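Local coordinates for protein pyridoxal kinase (Entamoeba histolytica, PDB 4S1H) that probably transfers a phosphate from ATP to pyridoxal to make pyridoxal 5'-phosphate, as a magnesium-dependent kinase of the ribokinase clan, at residues Phe29-Ile34 and Leu224-Ile229; Val36-Leu41 and Tyr83-Asp88; Ile76-Thr81 and Lys105-Cys110; Tyr91-Arg96 and Lys131-Tyr136. All blocks are in the same frame, centred on the assembly; numbering follows the deposited sequence.

Contact 1 of 4, residues Phe29-Ile34 and Leu224-Ile229; sequences FQIQSI and LLSWII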
# COMPACT_ATOMS: atom_id res chain seq x y z
N PHE A 29 4.27 -8.99 7.67
CA PHE A 29 4.92 -10.31 7.66
C PHE A 29 6.28 -10.28 6.97
O PHE A 29 6.94 -11.29 6.89
CB PHE A 29 4.03 -11.38 6.96
CG PHE A 29 2.99 -12.04 7.84
CD1 PHE A 29 1.76 -11.45 8.07
CD2 PHE A 29 3.22 -13.32 8.40
CE1 PHE A 29 0.81 -12.06 8.87
CE2 PHE A 29 2.26 -13.94 9.20
CZ PHE A 29 1.05 -13.31 9.44
N GLN A 30 6.67 -9.11 6.43
CA GLN A 30 7.92 -8.91 5.73
C GLN A 30 8.08 -9.87 4.54
O GLN A 30 9.17 -10.39 4.28
CB GLN A 30 9.10 -8.97 6.69
CG GLN A 30 9.02 -7.88 7.76
CD GLN A 30 9.96 -8.15 8.87
OE1 GLN A 30 9.64 -8.92 9.76
NE2 GLN A 30 11.14 -7.54 8.83
N ILE A 31 7.01 -9.98 3.79
CA ILE A 31 6.95 -10.78 2.55
C ILE A 31 7.00 -9.77 1.39
O ILE A 31 6.08 -8.97 1.20
CB ILE A 31 5.70 -11.67 2.52
CG1 ILE A 31 5.71 -12.71 3.69
CG2 ILE A 31 5.63 -12.36 1.16
CD1 ILE A 31 4.40 -13.44 3.91
N GLN A 32 8.13 -9.74 0.69
CA GLN A 32 8.31 -8.77 -0.38
C GLN A 32 7.34 -9.10 -1.52
O GLN A 32 7.33 -10.23 -2.03
CB GLN A 32 9.74 -8.77 -0.88
CG GLN A 32 9.95 -7.67 -1.90
CD GLN A 32 11.39 -7.43 -2.26
OE1 GLN A 32 12.25 -7.36 -1.38
NE2 GLN A 32 11.67 -7.28 -3.55
N SER A 33 6.53 -8.11 -1.90
CA SER A 33 5.41 -8.33 -2.83
C SER A 33 5.26 -7.19 -3.84
O SER A 33 5.66 -6.06 -3.56
CB SER A 33 4.12 -8.46 -2.04
OG SER A 33 4.26 -9.49 -1.06
N ILE A 34 4.72 -7.53 -4.99
CA ILE A 34 4.32 -6.60 -6.01
C ILE A 34 2.81 -6.40 -5.88
O ILE A 34 2.05 -7.37 -5.86
CB ILE A 34 4.64 -7.14 -7.42
CG1 ILE A 34 6.13 -7.46 -7.57
CG2 ILE A 34 4.16 -6.17 -8.48
CD1 ILE A 34 6.45 -8.25 -8.84
N LEU A 224 -4.17 -15.60 5.75
CA LEU A 224 -4.07 -17.02 5.33
C LEU A 224 -2.87 -17.27 4.41
O LEU A 224 -2.02 -18.13 4.69
CB LEU A 224 -5.35 -17.42 4.61
CG LEU A 224 -5.34 -18.78 3.91
CD1 LEU A 224 -5.11 -19.87 4.93
CD2 LEU A 224 -6.65 -18.95 3.17
N LEU A 225 -2.74 -16.45 3.36
CA LEU A 225 -1.60 -16.58 2.42
C LEU A 225 -0.27 -16.38 3.10
O LEU A 225 0.67 -17.13 2.83
CB LEU A 225 -1.71 -15.55 1.30
CG LEU A 225 -0.60 -15.62 0.26
CD1 LEU A 225 -0.80 -16.83 -0.64
CD2 LEU A 225 -0.54 -14.32 -0.51
N SER A 226 -0.16 -15.37 3.98
CA SER A 226 1.10 -15.14 4.69
C SER A 226 1.53 -16.40 5.45
O SER A 226 2.67 -16.79 5.39
CB SER A 226 1.01 -13.95 5.63
OG SER A 226 0.73 -12.78 4.88
N TRP A 227 0.60 -17.06 6.16
CA TRP A 227 0.96 -18.26 6.91
C TRP A 227 1.29 -19.45 5.99
O TRP A 227 2.21 -20.18 6.26
CB TRP A 227 -0.13 -18.65 7.89
CG TRP A 227 -0.21 -17.79 9.09
CD1 TRP A 227 -1.30 -17.15 9.55
CD2 TRP A 227 0.87 -17.46 10.00
NE1 TRP A 227 -0.99 -16.45 10.69
CE2 TRP A 227 0.33 -16.61 10.98
CE3 TRP A 227 2.23 -17.81 10.09
CZ2 TRP A 227 1.10 -16.07 12.02
CZ3 TRP A 227 3.01 -17.26 11.12
CH2 TRP A 227 2.44 -16.41 12.08
N ILE A 228 0.59 -19.57 4.87
CA ILE A 228 0.98 -20.55 3.85
C ILE A 228 2.41 -20.31 3.37
O ILE A 228 3.21 -21.24 3.27
CB ILE A 228 0.01 -20.54 2.68
CG1 ILE A 228 -1.36 -21.09 3.09
CG2 ILE A 228 0.56 -21.38 1.53
CD1 ILE A 228 -2.46 -20.82 2.11
N ILE A 229 2.70 -19.05 3.07
CA ILE A 229 4.04 -18.68 2.67
C ILE A 229 5.09 -19.06 3.72
O ILE A 229 6.19 -19.54 3.37
CB ILE A 229 4.13 -17.17 2.26
CG1 ILE A 229 3.37 -16.96 0.96
CG2 ILE A 229 5.58 -16.71 2.14
CD1 ILE A 229 3.13 -15.51 0.57

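Contact 2 of 4, residues Val36-Leu41 and Tyr83-Asp88; sequences VLTTHL and YFPSSD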
# COMPACT_ATOMS: atom_id res chain seq x y z
N VAL A 36 -0.07 -4.74 -7.87
CA VAL A 36 -0.62 -4.15 -9.06
C VAL A 36 -2.07 -3.80 -8.77
O VAL A 36 -2.86 -4.63 -8.35
CB VAL A 36 -0.51 -5.07 -10.29
CG1 VAL A 36 -1.17 -4.42 -11.49
CG2 VAL A 36 0.94 -5.41 -10.56
N LEU A 37 -2.44 -2.57 -8.97
CA LEU A 37 -3.81 -2.08 -8.66
C LEU A 37 -4.79 -2.26 -9.82
O LEU A 37 -4.45 -2.13 -10.99
CB LEU A 37 -3.76 -0.60 -8.26
CG LEU A 37 -2.66 -0.25 -7.24
CD1 LEU A 37 -2.81 1.23 -6.89
CD2 LEU A 37 -2.66 -1.13 -6.00
N THR A 38 -6.03 -2.59 -9.50
CA THR A 38 -7.09 -2.65 -10.50
C THR A 38 -8.08 -1.47 -10.42
O THR A 38 -8.93 -1.32 -11.31
CB THR A 38 -7.94 -3.93 -10.36
OG1 THR A 38 -8.55 -3.93 -9.08
CG2 THR A 38 -7.08 -5.16 -10.49
N THR A 39 -7.97 -0.68 -9.34
CA THR A 39 -8.72 0.58 -9.15
C THR A 39 -7.85 1.59 -8.43
O THR A 39 -6.88 1.21 -7.79
CB THR A 39 -9.98 0.41 -8.29
OG1 THR A 39 -9.65 0.16 -6.92
CG2 THR A 39 -10.85 -0.75 -8.80
N HIS A 40 -8.24 2.85 -8.53
CA HIS A 40 -7.71 3.91 -7.66
C HIS A 40 -8.91 4.74 -7.19
O HIS A 40 -9.29 5.73 -7.82
CB HIS A 40 -6.68 4.75 -8.43
CG HIS A 40 -6.08 5.88 -7.64
ND1 HIS A 40 -5.63 7.03 -8.25
CD2 HIS A 40 -5.86 6.05 -6.32
CE1 HIS A 40 -5.16 7.86 -7.34
NE2 HIS A 40 -5.28 7.30 -6.16
N LEU A 41 -9.50 4.32 -6.06
CA LEU A 41 -10.68 4.98 -5.51
C LEU A 41 -10.34 5.72 -4.23
O LEU A 41 -9.42 5.34 -3.52
CB LEU A 41 -11.75 3.95 -5.17
CG LEU A 41 -12.07 2.97 -6.30
CD1 LEU A 41 -13.07 1.94 -5.82
CD2 LEU A 41 -12.60 3.71 -7.51
N TYR A 83 -10.20 -8.10 -6.52
CA TYR A 83 -11.27 -7.38 -7.20
C TYR A 83 -10.85 -6.93 -8.59
O TYR A 83 -9.74 -6.41 -8.74
CB TYR A 83 -11.69 -6.15 -6.40
CG TYR A 83 -12.75 -5.32 -7.07
CD1 TYR A 83 -14.11 -5.67 -6.95
CD2 TYR A 83 -12.43 -4.21 -7.83
CE1 TYR A 83 -15.09 -4.91 -7.58
CE2 TYR A 83 -13.39 -3.45 -8.44
CZ TYR A 83 -14.72 -3.80 -8.32
OH TYR A 83 -15.69 -3.04 -8.92
N PHE A 84 -11.72 -7.15 -9.57
CA PHE A 84 -11.56 -6.55 -10.89
C PHE A 84 -12.81 -5.74 -11.25
O PHE A 84 -13.94 -6.21 -11.06
CB PHE A 84 -11.35 -7.61 -11.95
CG PHE A 84 -10.11 -8.41 -11.77
CD1 PHE A 84 -8.93 -8.02 -12.38
CD2 PHE A 84 -10.14 -9.61 -11.07
CE1 PHE A 84 -7.80 -8.79 -12.24
CE2 PHE A 84 -9.02 -10.40 -10.95
CZ PHE A 84 -7.84 -9.99 -11.53
N PRO A 85 -12.63 -4.53 -11.77
CA PRO A 85 -13.78 -3.70 -12.14
C PRO A 85 -14.39 -4.07 -13.50
O PRO A 85 -15.54 -3.70 -13.77
CB PRO A 85 -13.20 -2.27 -12.17
CG PRO A 85 -11.79 -2.46 -12.53
CD PRO A 85 -11.37 -3.75 -11.89
N SER A 86 -13.65 -4.82 -14.32
CA SER A 86 -14.04 -5.11 -15.70
C SER A 86 -13.43 -6.41 -16.17
O SER A 86 -12.35 -6.80 -15.71
CB SER A 86 -13.61 -3.95 -16.63
OG SER A 86 -12.23 -3.64 -16.47
N SER A 87 -14.14 -7.10 -17.07
CA SER A 87 -13.71 -8.41 -17.55
C SER A 87 -12.42 -8.36 -18.39
O SER A 87 -11.67 -9.33 -18.40
CB SER A 87 -14.81 -9.09 -18.36
OG SER A 87 -15.22 -8.26 -19.41
N ASP A 88 -12.17 -7.27 -19.09
CA ASP A 88 -10.92 -7.19 -19.89
C ASP A 88 -9.67 -7.45 -19.06
O ASP A 88 -8.75 -8.13 -19.51
CB ASP A 88 -10.84 -5.89 -20.71
CG ASP A 88 -10.98 -4.61 -19.86
OD1 ASP A 88 -11.13 -4.68 -18.62
OD2 ASP A 88 -10.97 -3.51 -20.47

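Contact 3 of 4, residues Ile76-Thr81 and Lys105-Cys110; sequences IEFLVT and KVYFLC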
# COMPACT_ATOMS: atom_id res chain seq x y z
N ILE A 76 8.65 -14.88 -8.56
CA ILE A 76 7.32 -14.99 -7.96
C ILE A 76 7.04 -16.46 -7.64
O ILE A 76 7.28 -17.30 -8.47
CB ILE A 76 6.25 -14.44 -8.94
CG1 ILE A 76 6.37 -12.92 -9.08
CG2 ILE A 76 4.83 -14.79 -8.52
CD1 ILE A 76 6.43 -12.18 -7.78
N GLU A 77 6.67 -16.74 -6.40
CA GLU A 77 6.21 -18.10 -5.98
C GLU A 77 4.73 -18.17 -5.65
O GLU A 77 4.18 -19.28 -5.50
CB GLU A 77 7.03 -18.58 -4.78
CG GLU A 77 8.53 -18.69 -5.07
CD GLU A 77 9.35 -19.01 -3.82
OE1 GLU A 77 8.89 -19.81 -2.98
OE2 GLU A 77 10.46 -18.47 -3.69
N PHE A 78 4.10 -17.01 -5.51
CA PHE A 78 2.73 -16.88 -5.03
C PHE A 78 2.03 -15.79 -5.79
O PHE A 78 2.60 -14.71 -6.02
CB PHE A 78 2.69 -16.59 -3.52
CG PHE A 78 3.31 -17.66 -2.70
CD1 PHE A 78 2.53 -18.75 -2.26
CD2 PHE A 78 4.65 -17.64 -2.40
CE1 PHE A 78 3.10 -19.78 -1.52
CE2 PHE A 78 5.25 -18.66 -1.69
CZ PHE A 78 4.46 -19.72 -1.23
N LEU A 79 0.78 -16.07 -6.16
CA LEU A 79 -0.05 -15.14 -6.87
C LEU A 79 -1.35 -15.00 -6.15
O LEU A 79 -1.88 -16.01 -5.68
CB LEU A 79 -0.27 -15.67 -8.26
CG LEU A 79 -1.10 -14.82 -9.21
CD1 LEU A 79 -0.38 -13.53 -9.55
CD2 LEU A 79 -1.32 -15.63 -10.46
N VAL A 80 -1.85 -13.77 -6.06
CA VAL A 80 -3.19 -13.50 -5.50
C VAL A 80 -3.93 -12.60 -6.44
O VAL A 80 -3.34 -11.61 -6.94
CB VAL A 80 -3.17 -12.83 -4.12
CG1 VAL A 80 -4.57 -12.52 -3.62
CG2 VAL A 80 -2.42 -13.68 -3.14
N THR A 81 -5.19 -12.89 -6.68
CA THR A 81 -6.07 -11.97 -7.36
C THR A 81 -7.25 -11.68 -6.48
O THR A 81 -7.72 -12.57 -5.71
CB THR A 81 -6.47 -12.46 -8.77
OG1 THR A 81 -7.26 -13.63 -8.64
CG2 THR A 81 -5.26 -12.74 -9.66
N LYS A 105 6.87 -23.36 -10.34
CA LYS A 105 5.71 -23.66 -9.52
C LYS A 105 5.26 -22.38 -8.82
O LYS A 105 6.05 -21.74 -8.11
CB LYS A 105 6.04 -24.75 -8.51
CG LYS A 105 4.79 -25.49 -8.06
CD LYS A 105 5.10 -26.52 -7.02
CE LYS A 105 4.19 -27.72 -7.19
NZ LYS A 105 4.48 -28.81 -6.22
N VAL A 106 4.03 -21.96 -9.07
CA VAL A 106 3.48 -20.76 -8.49
C VAL A 106 2.14 -21.15 -7.87
O VAL A 106 1.27 -21.68 -8.55
CB VAL A 106 3.29 -19.64 -9.53
CG1 VAL A 106 2.68 -18.38 -8.92
CG2 VAL A 106 4.64 -19.31 -10.17
N TYR A 107 2.00 -20.90 -6.58
CA TYR A 107 0.77 -21.14 -5.85
C TYR A 107 -0.18 -19.93 -6.05
O TYR A 107 0.12 -18.82 -5.62
CB TYR A 107 1.08 -21.37 -4.37
CG TYR A 107 -0.09 -21.81 -3.50
CD1 TYR A 107 -0.41 -23.16 -3.34
CD2 TYR A 107 -0.84 -20.88 -2.77
CE1 TYR A 107 -1.47 -23.56 -2.52
CE2 TYR A 107 -1.90 -21.27 -1.95
CZ TYR A 107 -2.20 -22.61 -1.82
OH TYR A 107 -3.25 -22.99 -1.01
N PHE A 108 -1.32 -20.16 -6.68
CA PHE A 108 -2.27 -19.10 -7.00
C PHE A 108 -3.51 -19.21 -6.14
O PHE A 108 -4.26 -20.20 -6.22
CB PHE A 108 -2.58 -19.15 -8.49
CG PHE A 108 -3.67 -18.21 -8.96
CD1 PHE A 108 -3.98 -17.01 -8.30
CD2 PHE A 108 -4.42 -18.56 -10.09
CE1 PHE A 108 -4.99 -16.19 -8.78
CE2 PHE A 108 -5.38 -17.70 -10.58
CZ PHE A 108 -5.67 -16.52 -9.93
N LEU A 109 -3.68 -18.23 -5.26
CA LEU A 109 -4.89 -18.04 -4.48
C LEU A 109 -5.76 -17.03 -5.21
O LEU A 109 -5.40 -15.86 -5.31
CB LEU A 109 -4.56 -17.55 -3.06
CG LEU A 109 -5.71 -17.44 -2.05
CD1 LEU A 109 -5.13 -17.29 -0.65
CD2 LEU A 109 -6.67 -16.31 -2.33
N CYS A 110 -6.90 -17.47 -5.70
CA CYS A 110 -7.86 -16.62 -6.36
C CYS A 110 -8.96 -16.29 -5.37
O CYS A 110 -9.67 -17.19 -4.89
CB CYS A 110 -8.43 -17.29 -7.61
SG CYS A 110 -9.62 -16.27 -8.51

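Contact 4 of 4, residues Tyr91-Arg96 and Lys131-Tyr136; sequences YETINR and KELIKY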
# COMPACT_ATOMS: atom_id res chain seq x y z
N TYR A 91 -9.40 -11.28 -18.23
CA TYR A 91 -8.87 -12.09 -19.33
C TYR A 91 -7.38 -11.83 -19.53
O TYR A 91 -6.62 -12.76 -19.73
CB TYR A 91 -9.66 -11.91 -20.62
CG TYR A 91 -11.05 -12.53 -20.54
CD1 TYR A 91 -11.19 -13.88 -20.31
CD2 TYR A 91 -12.19 -11.75 -20.68
CE1 TYR A 91 -12.45 -14.47 -20.22
CE2 TYR A 91 -13.45 -12.33 -20.60
CZ TYR A 91 -13.55 -13.68 -20.36
OH TYR A 91 -14.79 -14.29 -20.25
N GLU A 92 -6.95 -10.58 -19.39
CA GLU A 92 -5.51 -10.30 -19.46
C GLU A 92 -4.73 -10.94 -18.32
O GLU A 92 -3.66 -11.53 -18.54
CB GLU A 92 -5.27 -8.81 -19.48
CG GLU A 92 -3.80 -8.41 -19.60
CD GLU A 92 -3.05 -9.02 -20.78
OE1 GLU A 92 -3.67 -9.53 -21.77
OE2 GLU A 92 -1.80 -8.97 -20.72
N THR A 93 -5.29 -10.90 -17.12
CA THR A 93 -4.70 -11.57 -15.98
C THR A 93 -4.56 -13.07 -16.25
O THR A 93 -3.55 -13.66 -15.88
CB THR A 93 -5.51 -11.32 -14.71
OG1 THR A 93 -5.38 -9.93 -14.36
CG2 THR A 93 -5.03 -12.18 -13.56
N ILE A 94 -5.56 -13.70 -16.85
CA ILE A 94 -5.46 -15.12 -17.20
C ILE A 94 -4.20 -15.36 -18.04
O ILE A 94 -3.48 -16.30 -17.77
CB ILE A 94 -6.72 -15.65 -17.91
CG1 ILE A 94 -7.88 -15.79 -16.90
CG2 ILE A 94 -6.48 -17.00 -18.58
CD1 ILE A 94 -9.24 -15.91 -17.56
N ASN A 95 -3.96 -14.50 -19.03
CA ASN A 95 -2.75 -14.62 -19.85
C ASN A 95 -1.50 -14.55 -19.01
O ASN A 95 -0.59 -15.33 -19.22
CB ASN A 95 -2.70 -13.55 -20.93
CG ASN A 95 -3.81 -13.65 -21.94
OD1 ASN A 95 -4.29 -14.73 -22.26
ND2 ASN A 95 -4.22 -12.49 -22.47
N ARG A 96 -1.47 -13.61 -18.08
CA ARG A 96 -0.28 -13.39 -17.23
C ARG A 96 -0.10 -14.55 -16.26
O ARG A 96 1.01 -15.03 -16.10
CB ARG A 96 -0.41 -12.09 -16.45
CG ARG A 96 -0.53 -10.85 -17.33
CD ARG A 96 0.66 -10.63 -18.23
NE ARG A 96 0.41 -9.51 -19.16
CZ ARG A 96 1.34 -8.76 -19.72
NH1 ARG A 96 2.62 -8.97 -19.46
NH2 ARG A 96 0.99 -7.78 -20.56
N LYS A 131 -15.31 -17.06 -13.76
CA LYS A 131 -15.50 -18.50 -13.89
C LYS A 131 -14.35 -19.16 -14.64
O LYS A 131 -14.04 -20.34 -14.38
CB LYS A 131 -16.84 -18.81 -14.56
CG LYS A 131 -18.07 -18.48 -13.74
CD LYS A 131 -19.33 -18.79 -14.54
CE LYS A 131 -20.58 -18.68 -13.70
NZ LYS A 131 -21.76 -19.25 -14.42
N GLU A 132 -13.69 -18.40 -15.53
CA GLU A 132 -12.52 -18.89 -16.23
C GLU A 132 -11.25 -18.73 -15.42
O GLU A 132 -10.45 -19.64 -15.36
CB GLU A 132 -12.38 -18.22 -17.61
CG GLU A 132 -13.46 -18.60 -18.63
CD GLU A 132 -13.63 -20.11 -18.84
OE1 GLU A 132 -12.61 -20.82 -19.00
OE2 GLU A 132 -14.78 -20.59 -18.83
N LEU A 133 -11.10 -17.58 -14.77
CA LEU A 133 -9.90 -17.37 -13.94
C LEU A 133 -9.74 -18.41 -12.82
O LEU A 133 -8.66 -18.90 -12.57
CB LEU A 133 -9.91 -15.94 -13.34
CG LEU A 133 -8.69 -15.56 -12.51
CD1 LEU A 133 -7.40 -15.68 -13.31
CD2 LEU A 133 -8.85 -14.16 -11.97
N ILE A 134 -10.82 -18.77 -12.14
CA ILE A 134 -10.73 -19.69 -11.01
C ILE A 134 -10.16 -21.05 -11.40
O ILE A 134 -9.60 -21.75 -10.56
CB ILE A 134 -12.06 -19.88 -10.25
CG1 ILE A 134 -13.20 -20.36 -11.17
CG2 ILE A 134 -12.45 -18.58 -9.54
CD1 ILE A 134 -14.43 -20.87 -10.44
N LYS A 135 -10.29 -21.43 -12.67
CA LYS A 135 -9.83 -22.73 -13.13
C LYS A 135 -8.32 -22.87 -13.07
O LYS A 135 -7.82 -23.99 -13.12
CB LYS A 135 -10.33 -23.02 -14.55
CG LYS A 135 -11.84 -23.11 -14.64
CD LYS A 135 -12.28 -23.50 -16.04
CE LYS A 135 -13.78 -23.53 -16.16
NZ LYS A 135 -14.16 -23.78 -17.58
N TYR A 136 -7.60 -21.75 -12.97
CA TYR A 136 -6.16 -21.77 -12.84
C TYR A 136 -5.66 -21.78 -11.39
O TYR A 136 -4.48 -21.94 -11.15
CB TYR A 136 -5.55 -20.60 -13.63
CG TYR A 136 -5.93 -20.65 -15.11
CD1 TYR A 136 -5.19 -21.40 -16.03
CD2 TYR A 136 -7.06 -20.00 -15.57
CE1 TYR A 136 -5.55 -21.46 -17.37
CE2 TYR A 136 -7.44 -20.06 -16.90
CZ TYR A 136 -6.69 -20.79 -17.80
OH TYR A 136 -7.08 -20.83 -19.13

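Contact 1 of 4, residues Phe29-Ile34 and Leu224-Ile229
Buried aromatic and aliphatic packing joins F29 and I31, where the chain passes from helix 18-28 to strand 33-41, to S226, W227 and I229 on the last two turns of helix 216-229. In this ribokinase-like alpha/beta fold the first segment leads into a strand of the central sheet, while the helix lies against a face of that sheet. The chain leaves helix 18-28 through a Schellman motif, with Q30 at positive phi, and F29 just before it sends its ring across to the second helix. S226 CB sits almost squarely over the ring of F29, a CH-pi contact 3.4 Å from the centroid and only 8° off the normal. The hydroxyl of S226 is turned back to its own helix, where OG bonds to Y222 O, so it is the methylene that faces the ring. The far edge of the same phenyl, CE2 and CZ, points into a face of W227 in a T-shaped stack, centroids 4.9 Å apart and planes at 88°. W227 starts out away from F29-I34; with CG beside its backbone N (chi1 -74°) the indole swings round to present that face, and R240 makes a cation-pi contact with the same residue. Two residues on from F29, I31 extends its longer branch to the helix and meets I229 tip to tip. I229 also packs on V5, which brings strand 5-9 into the same cluster. I31 CD1 is 3.9 Å from I229 CG2 and, at 3.8 Å, equally near CA and CB of S226.

Contact 2 of 4, residues Val36-Leu41 and Tyr83-Asp88
T38 reaches the chain at Y83-P85 with both branches of its side chain. Its chi1 of 61° sets OG1 between the backbone N and the carbonyl carbon, from where the hydroxyl donates to Y83 O at 2.8 Å. The donor stands above the carbonyl plane, 38° out of it. CG2 of T38 goes to the phenyl of F84 instead and lies 3.9 Å from F84 CD1, the two side chains crossing at about a right angle. In T39 the methyl is the part that crosses: CG2 meets the edge of the Y83 ring, 3.7 Å from Y83 CE2, while T39 OG1 is hydrogen-bonded to Y11 N. CG anti to the backbone N carries the Y83 ring toward this methyl. These residues lie where strand 33-41 of the ribokinase-like central sheet is interrupted, beside the connection from strand 78-81 to helix 87-100. The side chain of T39 is about 3 Å from that of S10, and the side chains of Y83 and T45 are about 6 Å apart; S10 and T45 both bind pyridoxal 5'-phosphate in another structure of this protein. CG and CD of P85 lie against T38, with P85 CG 3.3 Å from T38 O. Further along, S86 OG bonds to the syn side of D88 OD1 at 2.6 Å, at the start of helix 87-100.

Contact 3 of 4, residues Ile76-Thr81 and Lys105-Cys110
F108 crosses from its own strand to the neighbouring one, where CB, CG and the CD1-CE1-CZ side of its ring meet L79 or T81. F108 CB lies 4.2 Å from L79 CB. With CG anti to the backbone N (chi1 173°), the ring heads for that neighbour: CG comes near L79 CD2, and CD1 lies close to both that methyl and L79 O. The methyl stands over one face of the ring, offset toward the rim, in a CH-pi contact with L79 CD2 3.9 Å from the centroid. L79 O, by contrast, is at the ring edge, in its plane. At the far end CE1 and CZ touch T81, with F108 CE1 3.4 Å from T81 OG1 and slightly farther from CG2. The two strands, 78-81 and 107-110, run parallel at 13° and are the beta strands of a beta-alpha-beta unit whose crossover is helix 87-100; they are neighbours in the central sheet of the ribokinase-like fold. Pairing is in the parallel pattern: L79 bonds through N to Y107 O and through its own O to L109 N, both at 2.9 Å. Y107 N to E77 O extends the ladder at one end, and the longer T81 N to L109 O bond, 3.3 Å, extends it at the other. On the face with L79 and F108, V97 of the crossover helix packs on both. The opposite face carries F78, Y107, V80 and L109; there the ring atom F78 CD1 rests 3.7 Å from Y107 CB, and helix 216-229 packs on F78, V80 and L109.

Contact 4 of 4, residues Tyr91-Arg96 and Lys131-Tyr136
I94 and L133 carry the packing of helix 87-100, the crossover of a beta-alpha-beta unit in the ribokinase-like fold, against residues 131-136, the last part of helix 124-133 and what follows it; E132 CB and the ring of Y136 add smaller shares. I94 buries more surface here than any other residue and uses CG1, CG2 and CD1. The I94 and L133 side chains slide past each other in opposite directions, I94 CG1 3.6 Å from L133 CD1. I94 CD1 continues to the backbone of the second segment, 3.7 Å from L133 N and 3.9 Å from E132 CB. The other branch, CG2, is anti to the backbone N and leads toward the tyrosine, which it meets 3.6 Å from Y136 CE2, with the two side chains at about a right angle. L133 is turned by a chi1 of -177°, which carries CD1 across to I94 and also to T93, whose CG2 is 4.2 Å from L133 CD1. L133 also touches F108 and C110 of strand 107-110, and F84 packs on it as well, so it sits where helix, helix and sheet converge. The charged groups find partners within their own segments or beyond the contact. E92 OE2 takes R96 NE in a salt bridge, its anti side being used, while OE1 accepts a bond from N95 ND2; R96 NH2 also pairs with D65 on helix 57-69. In 131-136, K135 NZ forms a weak salt bridge with E132. At the ring of Y136, CZ and OH are each 3.9 Å from I94 CG2.

From the N terminus, the chain passes through F29-I34 into V36-L41, so contacts 1 and 2 open in succession on strand 33-41. Contact 2 closes first, at Y83-D88, but contact 3 has already opened at I76-T81: the two cross. Contact 4 opens on helix 87-100 before contact 3 closes at K105-C110, so these cross too, and contact 4 closes at K131-Y136. Contact 1 closes last, at L224-I229, and its long loop encloses the other three. F84 links contact 2 to T93 and L133 of contact 4. Contacts 3 and 4 meet through F108 and L133 on one side of the sheet, while V80 and L225 join contacts 3 and 1 on the other.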